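PDB 3OG2: beta-galactosidase from Trichoderma reesei, which probably hydrolyses terminal non-reducing beta-D-galactose residues from beta-D-galactosides, as a family 35 glycoside hydrolase. Local coordinates for residues V35-V41 / S574-N578; T473-F477 / N578-I583. One frame throughout, in Å; residues are numbered along the deposited sequence.

Interaction 1 of 2, residues V35-V41 / S574-N578; sequences VHGERVV and SSLMN
Glu38 takes hold of two successive backbone amides, those of Leu576 and Met577, and shows how one carboxylate can anchor a loop that has no regular secondary structure. Its CG stands anti to the backbone N (chi1 180°) and the chain beyond is extended, which carries the carboxylate across to the 574-578 loop. Glu38 OE1 accepts from Leu576 N at 2.9 Å through its syn lone pair in a nearly straight bond, while Glu38 OE2 accepts from Met577 N, also at 2.9 Å, with the donor above the carboxylate plane. With an alanine here, the amides of Leu576 and Met577 would probably lose their shared acceptor and this part of the loop its polar anchor. The loop braces itself as well, since Ser575 OG donates to Met577 O.

Leu576 packs on the hairpin's valines. Leu576 CD1 lies 3.8 Å from Val35 CB, the two side chains crossing at about a right angle, and Val40 CG2 comes against both CB and CD1 of the leucine; Tyr110 of strand 110-116 also touches Leu576. Met577, bent at chi2 and chi3 (-65° and -74°), curls along the strand backbone: Met577 CG is 3.4 Å from Arg39 O, Met577 SD receives a weak, long hydrogen bond from Val41 N at 3.7 Å, and Met577 CE lies 4.2 Å from Val41 CG2. Arg39 itself turns off to a salt bridge with Asp29.

Val35 to Glu38 form a type I' turn, closed by backbone bonds in both directions between its end residues. This is the two-residue beta-hairpin joining strands 33-35 and 38-47, the latter continuing into the TIM barrel, and here a domain 3 loop docks on it.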
ATOM      1  N   VAL A  35       8.970 -12.562  20.901  1.00  9.42           N
ATOM      2  CA  VAL A  35       7.537 -12.551  21.104  1.00  9.51           C
ATOM      3  C   VAL A  35       7.199 -13.812  21.899  1.00 10.81           C
ATOM      4  O   VAL A  35       7.510 -14.930  21.439  1.00 11.46           O
ATOM      5  CB  VAL A  35       6.784 -12.452  19.743  1.00 10.60           C
ATOM      6  CG1 VAL A  35       5.257 -12.579  20.018  1.00 13.08           C
ATOM      7  CG2 VAL A  35       7.098 -11.188  18.975  1.00 11.21           C
ATOM      8  N   HIS A  36       6.606 -13.658  23.086  1.00 11.33           N
ATOM      9  CA  HIS A  36       6.363 -14.778  23.980  1.00 12.90           C
ATOM     10  C   HIS A  36       7.668 -15.565  24.191  1.00 13.58           C
ATOM     11  O   HIS A  36       7.653 -16.785  24.321  1.00 16.95           O
ATOM     12  CB  HIS A  36       5.260 -15.685  23.450  1.00 14.44           C
ATOM     13  CG  HIS A  36       3.884 -15.105  23.349  1.00 16.74           C
ATOM     14  ND1 HIS A  36       3.193 -14.688  24.472  1.00 20.59           N
ATOM     15  CD2 HIS A  36       3.013 -14.857  22.341  1.00 21.79           C
ATOM     16  CE1 HIS A  36       1.984 -14.221  24.154  1.00 24.17           C
ATOM     17  NE2 HIS A  36       1.850 -14.315  22.852  1.00 24.81           N
ATOM     18  N   GLY A  37       8.806 -14.858  24.271  1.00 13.01           N
ATOM     19  CA  GLY A  37      10.051 -15.536  24.630  1.00 15.00           C
ATOM     20  C   GLY A  37      10.735 -16.159  23.432  1.00 14.22           C
ATOM     21  O   GLY A  37      11.831 -16.739  23.643  1.00 14.89           O
ATOM     22  N   GLU A  38      10.207 -16.056  22.231  1.00 10.67           N
ATOM     23  CA  GLU A  38      10.758 -16.688  21.053  1.00 10.38           C
ATOM     24  C   GLU A  38      11.429 -15.624  20.197  1.00 10.02           C
ATOM     25  O   GLU A  38      10.755 -14.640  19.842  1.00 10.32           O
ATOM     26  CB  GLU A  38       9.614 -17.346  20.232  1.00 12.53           C
ATOM     27  CG  GLU A  38      10.136 -18.021  18.967  1.00 13.98           C
ATOM     28  CD  GLU A  38       9.067 -18.514  18.018  1.00 12.92           C
ATOM     29  OE1 GLU A  38       7.866 -18.210  18.163  1.00 14.78           O
ATOM     30  OE2 GLU A  38       9.442 -19.285  17.087  1.00 13.32           O
ATOM     31  N   ARG A  39      12.689 -15.819  19.839  1.00  9.58           N
ATOM     32  CA  ARG A  39      13.298 -14.908  18.866  1.00  9.64           C
ATOM     33  C   ARG A  39      12.579 -15.018  17.531  1.00  9.41           C
ATOM     34  O   ARG A  39      12.239 -16.148  17.110  1.00 11.08           O
ATOM     35  CB  ARG A  39      14.763 -15.274  18.602  1.00 10.18           C
ATOM     36  CG  ARG A  39      15.705 -14.902  19.752  1.00 11.37           C
ATOM     37  CD  ARG A  39      17.121 -15.048  19.193  1.00 12.31           C
ATOM     38  NE  ARG A  39      18.111 -14.704  20.226  1.00 12.51           N
ATOM     39  CZ  ARG A  39      18.475 -13.478  20.569  1.00 11.11           C
ATOM     40  NH1 ARG A  39      17.897 -12.402  19.962  1.00 11.06           N
ATOM     41  NH2 ARG A  39      19.399 -13.337  21.517  1.00 13.54           N
ATOM     42  N   VAL A  40      12.412 -13.908  16.838  1.00  8.71           N
ATOM     43  CA  VAL A  40      11.713 -13.931  15.545  0.50  8.64           C
ATOM     44  C   VAL A  40      12.360 -12.911  14.629  1.00  8.31           C
ATOM     45  O   VAL A  40      12.867 -11.879  15.087  1.00 11.02           O
ATOM     46  CB  VAL A  40      10.217 -13.705  15.757  0.50 10.29           C
ATOM     47  CG1 VAL A  40       9.928 -12.368  16.477  0.50 13.26           C
ATOM     48  CG2 VAL A  40       9.427 -13.751  14.441  0.50 13.24           C
ATOM     49  N   VAL A  41      12.356 -13.183  13.332  1.00  8.02           N
ATOM     50  CA  VAL A  41      12.614 -12.186  12.316  1.00  8.42           C
ATOM     51  C   VAL A  41      11.255 -11.585  11.999  1.00  7.97           C
ATOM     52  O   VAL A  41      10.371 -12.327  11.493  1.00  8.88           O
ATOM     53  CB  VAL A  41      13.268 -12.769  11.056  1.00  9.68           C
ATOM     54  CG1 VAL A  41      13.368 -11.682   9.960  1.00 11.75           C
ATOM     55  CG2 VAL A  41      14.617 -13.362  11.357  1.00 12.87           C
ATOM     56  N   SER A 574       2.105 -23.084  15.782  1.00 10.12           N
ATOM     57  CA  SER A 574       2.842 -23.654  16.922  1.00 10.46           C
ATOM     58  C   SER A 574       3.955 -22.733  17.414  1.00 11.30           C
ATOM     59  O   SER A 574       4.368 -22.852  18.576  1.00 13.71           O
ATOM     60  CB  SER A 574       3.421 -25.009  16.583  1.00 10.32           C
ATOM     61  OG  SER A 574       4.358 -24.847  15.504  1.00 10.68           O
ATOM     62  N   SER A 575       4.404 -21.853  16.551  1.00 10.61           N
ATOM     63  CA  SER A 575       5.538 -20.947  16.857  1.00 10.99           C
ATOM     64  C   SER A 575       5.621 -19.966  15.692  1.00 10.50           C
ATOM     65  O   SER A 575       5.000 -20.217  14.643  1.00 11.59           O
ATOM     66  CB  SER A 575       6.853 -21.713  17.055  1.00 12.16           C
ATOM     67  OG  SER A 575       7.165 -22.486  15.915  1.00 13.76           O
ATOM     68  N   LEU A 576       6.385 -18.883  15.807  1.00 11.07           N
ATOM     69  CA  LEU A 576       6.570 -17.982  14.672  1.00 10.71           C
ATOM     70  C   LEU A 576       7.666 -18.461  13.724  1.00  9.31           C
ATOM     71  O   LEU A 576       7.490 -18.331  12.497  1.00 10.31           O
ATOM     72  CB  LEU A 576       6.995 -16.568  15.163  1.00 12.42           C
ATOM     73  CG  LEU A 576       5.869 -15.808  15.879  1.00 16.81           C
ATOM     74  CD1 LEU A 576       6.386 -14.615  16.636  1.00 21.06           C
ATOM     75  CD2 LEU A 576       4.851 -15.420  14.826  1.00 37.49           C
ATOM     76  N   MET A 577       8.756 -19.027  14.270  1.00  8.84           N
ATOM     77  CA  MET A 577       9.845 -19.541  13.454  1.00  8.96           C
ATOM     78  C   MET A 577       9.723 -21.065  13.411  1.00  8.47           C
ATOM     79  O   MET A 577       9.356 -21.693  14.423  1.00 10.02           O
ATOM     80  CB  MET A 577      11.204 -19.184  14.049  1.00 10.49           C
ATOM     81  CG  MET A 577      11.417 -17.690  14.240  1.00 10.25           C
ATOM     82  SD  MET A 577      11.482 -16.719  12.731  1.00 12.13           S
ATOM     83  CE  MET A 577      13.137 -17.239  12.184  1.00 16.46           C
ATOM     84  N   ASN A 578      10.026 -21.678  12.274  1.00  9.06           N
ATOM     85  CA  ASN A 578       9.872 -23.158  12.166  1.00  8.37           C
ATOM     86  C   ASN A 578       8.504 -23.660  12.626  1.00  9.07           C
ATOM     87  O   ASN A 578       8.410 -24.677  13.353  1.00 10.01           O
ATOM     88  CB  ASN A 578      10.974 -23.898  12.921  1.00  9.08           C
ATOM     89  CG  ASN A 578      12.325 -23.489  12.336  1.00 10.57           C
ATOM     90  OD1 ASN A 578      13.114 -22.890  13.067  1.00 23.80           O
ATOM     91  ND2 ASN A 578      12.618 -23.784  11.094  1.00 10.52           N
TER

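Interaction 2 of 2, residues T473-F477 / N578-I583; sequences TWNEF and NPDSVI
Thr473 and Ile583 face each other with their CA atoms 8.5 Å apart, and the backbones come closer at Asn475 and Asn578, whose CA atoms are 7.2 Å apart. Strand 473-476 and the irregular 578-583 segment exchange no backbone hydrogen bonds, and side chains and water bridge them instead. Asn475 makes both direct hydrogen bonds. Its CG lies anti to the backbone N (chi1 -150°), which sends the amide out to the other segment: Asn475 ND2 donates to Ser581 OG at 2.9 Å, almost exactly in the amide plane, and to Pro579 O at 3.0 Å in a more bent bond, with the oxygen 29° out of that plane.

Water 1 joins Ser581 OG to Thr473 OG1, and water 2 joins Trp474 O to Asn578 ND2. That amide nitrogen also lies 3.2 Å from Trp474 CZ2, with ring and amide planes 44° apart, while Trp474 NE1 bonds to Val371 O. At the far end, Thr473 CG2 and Ile583 CD1 meet tip to tip at 3.6 Å. Ser581 O sits at the edge of the Phe477 ring, in its plane, 3.3 Å from Phe477 CE1.

Strand 470-476 is an outermost strand of a five-stranded mixed sheet, paired with 481-487. The contact is a side-chain and water-mediated seam between that domain 2 sheet and the connection leading to strand 583-585 of domain 3.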
ATOM      1  N   THR A 473      12.072 -23.825   1.999  1.00  7.96           N
ATOM      2  CA  THR A 473      11.527 -24.189   3.304  1.00  7.31           C
ATOM      3  C   THR A 473      12.097 -25.521   3.720  1.00  7.51           C
ATOM      4  O   THR A 473      12.714 -26.244   2.888  1.00  9.19           O
ATOM      5  CB  THR A 473       9.981 -24.242   3.281  1.00  7.88           C
ATOM      6  OG1 THR A 473       9.498 -24.190   4.630  1.00  8.83           O
ATOM      7  CG2 THR A 473       9.450 -25.532   2.646  1.00  9.13           C
ATOM      8  N   TRP A 474      11.879 -25.871   4.975  1.00  8.47           N
ATOM      9  CA  TRP A 474      12.135 -27.264   5.386  1.00  8.69           C
ATOM     10  C   TRP A 474      11.234 -27.499   6.590  1.00  8.32           C
ATOM     11  O   TRP A 474      10.859 -26.530   7.260  1.00  9.28           O
ATOM     12  CB  TRP A 474      13.603 -27.533   5.725  1.00  9.23           C
ATOM     13  CG  TRP A 474      14.087 -26.755   6.908  1.00  8.74           C
ATOM     14  CD1 TRP A 474      14.691 -25.527   6.862  1.00 11.47           C
ATOM     15  CD2 TRP A 474      14.008 -27.121   8.287  1.00 10.61           C
ATOM     16  NE1 TRP A 474      14.990 -25.101   8.133  1.00 13.65           N
ATOM     17  CE2 TRP A 474      14.583 -26.055   9.025  1.00 12.93           C
ATOM     18  CE3 TRP A 474      13.485 -28.249   8.945  1.00 11.25           C
ATOM     19  CZ2 TRP A 474      14.650 -26.117  10.404  1.00 15.64           C
ATOM     20  CZ3 TRP A 474      13.555 -28.307  10.338  1.00 15.29           C
ATOM     21  CH2 TRP A 474      14.144 -27.221  11.043  1.00 16.68           C
ATOM     22  N   ASN A 475      10.886 -28.764   6.851  1.00  8.09           N
ATOM     23  CA  ASN A 475      10.187 -29.070   8.080  1.00  9.14           C
ATOM     24  C   ASN A 475      10.423 -30.534   8.415  1.00  9.29           C
ATOM     25  O   ASN A 475      10.686 -31.372   7.561  1.00 10.52           O
ATOM     26  CB  ASN A 475       8.659 -28.778   7.964  1.00 11.04           C
ATOM     27  CG  ASN A 475       8.137 -28.397   9.341  1.00 16.58           C
ATOM     28  OD1 ASN A 475       8.750 -28.689  10.425  1.00 17.82           O
ATOM     29  ND2 ASN A 475       7.072 -27.659   9.406  1.00 14.88           N
ATOM     30  N   GLU A 476      10.340 -30.814   9.705  1.00 12.85           N
ATOM     31  CA  GLU A 476      10.389 -32.159  10.276  1.00 16.22           C
ATOM     32  C   GLU A 476       8.946 -32.633  10.430  1.00 19.17           C
ATOM     33  O   GLU A 476       8.231 -32.119  11.277  1.00 24.81           O
ATOM     34  CB  GLU A 476      11.130 -32.108  11.611  1.00 24.72           C
ATOM     35  CG  GLU A 476      11.174 -33.539  12.187  1.00 35.27           C
ATOM     36  CD  GLU A 476      12.080 -33.726  13.368  1.00 45.87           C
ATOM     37  OE1 GLU A 476      12.978 -32.886  13.581  1.00 48.88           O
ATOM     38  OE2 GLU A 476      11.873 -34.750  14.041  1.00 74.61           O
ATOM     39  N   PHE A 477       8.483 -33.598   9.655  1.00 17.07           N
ATOM     40  CA  PHE A 477       7.178 -34.210   9.721  1.00 19.87           C
ATOM     41  C   PHE A 477       7.313 -35.510  10.501  1.00 28.94           C
ATOM     42  O   PHE A 477       8.390 -35.925  10.926  1.00 36.81           O
ATOM     43  CB  PHE A 477       6.638 -34.464   8.317  1.00 19.38           C
ATOM     44  CG  PHE A 477       6.490 -33.180   7.531  1.00 14.87           C
ATOM     45  CD1 PHE A 477       5.548 -32.260   7.906  1.00 14.00           C
ATOM     46  CD2 PHE A 477       7.293 -32.882   6.430  1.00 15.47           C
ATOM     47  CE1 PHE A 477       5.423 -31.070   7.212  1.00 13.52           C
ATOM     48  CE2 PHE A 477       7.132 -31.715   5.715  1.00 13.90           C
ATOM     49  CZ  PHE A 477       6.163 -30.795   6.075  1.00 13.70           C
ATOM     50  N   ASN A 578      10.026 -21.678  12.274  1.00  9.06           N
ATOM     51  CA  ASN A 578       9.872 -23.158  12.166  1.00  8.37           C
ATOM     52  C   ASN A 578       8.504 -23.660  12.626  1.00  9.07           C
ATOM     53  O   ASN A 578       8.410 -24.677  13.353  1.00 10.01           O
ATOM     54  CB  ASN A 578      10.974 -23.898  12.921  1.00  9.08           C
ATOM     55  CG  ASN A 578      12.325 -23.489  12.336  1.00 10.57           C
ATOM     56  OD1 ASN A 578      13.114 -22.890  13.067  1.00 23.80           O
ATOM     57  ND2 ASN A 578      12.618 -23.784  11.094  1.00 10.52           N
ATOM     58  N   PRO A 579       7.415 -23.049  12.195  1.00  8.36           N
ATOM     59  CA  PRO A 579       6.105 -23.527  12.670  1.00  8.81           C
ATOM     60  C   PRO A 579       5.737 -24.866  12.055  1.00  8.58           C
ATOM     61  O   PRO A 579       6.183 -25.259  10.951  1.00  9.68           O
ATOM     62  CB  PRO A 579       5.137 -22.499  12.072  1.00  9.55           C
ATOM     63  CG  PRO A 579       5.838 -22.067  10.791  1.00 10.32           C
ATOM     64  CD  PRO A 579       7.265 -21.954  11.230  1.00  9.60           C
ATOM     65  N   ASP A 580       4.854 -25.605  12.711  1.00  8.52           N
ATOM     66  CA  ASP A 580       4.259 -26.785  12.086  1.00  9.02           C
ATOM     67  C   ASP A 580       3.532 -26.326  10.832  1.00  8.95           C
ATOM     68  O   ASP A 580       2.872 -25.267  10.821  1.00  9.66           O
ATOM     69  CB  ASP A 580       3.262 -27.421  13.053  1.00 11.01           C
ATOM     70  CG  ASP A 580       3.922 -28.059  14.253  1.00 14.48           C
ATOM     71  OD1 ASP A 580       5.153 -28.152  14.310  1.00 17.87           O
ATOM     72  OD2 ASP A 580       3.143 -28.465  15.155  1.00 19.90           O
ATOM     73  N   SER A 581       3.654 -27.085   9.769  1.00  9.11           N
ATOM     74  CA  SER A 581       3.152 -26.631   8.474  1.00  8.91           C
ATOM     75  C   SER A 581       2.768 -27.825   7.572  1.00  8.70           C
ATOM     76  O   SER A 581       3.014 -28.968   7.969  1.00  9.52           O
ATOM     77  CB  SER A 581       4.232 -25.802   7.770  1.00 10.60           C
ATOM     78  OG  SER A 581       5.297 -26.658   7.343  1.00 12.27           O
ATOM     79  N   VAL A 582       2.213 -27.530   6.414  1.00  8.50           N
ATOM     80  CA  VAL A 582       2.159 -28.510   5.329  0.50  8.59           C
ATOM     81  C   VAL A 582       2.696 -27.763   4.118  1.00  8.18           C
ATOM     82  O   VAL A 582       2.526 -26.533   3.991  1.00 10.74           O
ATOM     83  CB  VAL A 582       0.754 -29.054   5.046  0.50 14.51           C
ATOM     84  CG1 VAL A 582       0.129 -29.680   6.294  0.50 21.72           C
ATOM     85  CG2 VAL A 582      -0.144 -27.958   4.500  0.50 20.47           C
ATOM     86  N   ILE A 583       3.393 -28.460   3.258  1.00  7.79           N
ATOM     87  CA  ILE A 583       3.989 -27.857   2.083  1.00  8.04           C
ATOM     88  C   ILE A 583       3.119 -28.212   0.879  1.00  7.82           C
ATOM     89  O   ILE A 583       2.779 -29.385   0.726  1.00 10.44           O
ATOM     90  CB  ILE A 583       5.433 -28.332   1.859  1.00  8.92           C
ATOM     91  CG1 ILE A 583       6.339 -27.945   3.047  1.00 10.46           C
ATOM     92  CG2 ILE A 583       5.986 -27.800   0.551  1.00 11.37           C
ATOM     93  CD1 ILE A 583       7.685 -28.621   3.071  1.00 12.23           C
TER
HETATM   94  O   HOH W   1       7.808 -25.745   6.584  1.00 10.93           O
HETATM   95  O   HOH W   2      10.743 -25.666   9.931  1.00  9.90           O

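How the interactions relate
Both interactions engage one continuous stretch of domain 3, residues 574-583, and meet at Asn578, with centres about 14 Å apart. Ser574 OG links the two contacts directly through a probable hydrogen bond to Asp580 N. Interaction 1 joins the stretch to the hairpin at the entry to the catalytic barrel, whereas interaction 2 joins it to an edge strand of a five-stranded sheet in domain 2. Each is partly buried and distant from the galactose site. A carboxylate gripping main-chain amides, with aliphatic and sulfur contacts alongside, marks the first; neutral amide and hydroxyl groups, two waters and aromatic rings mark the second. One loop thereby contacts two domains.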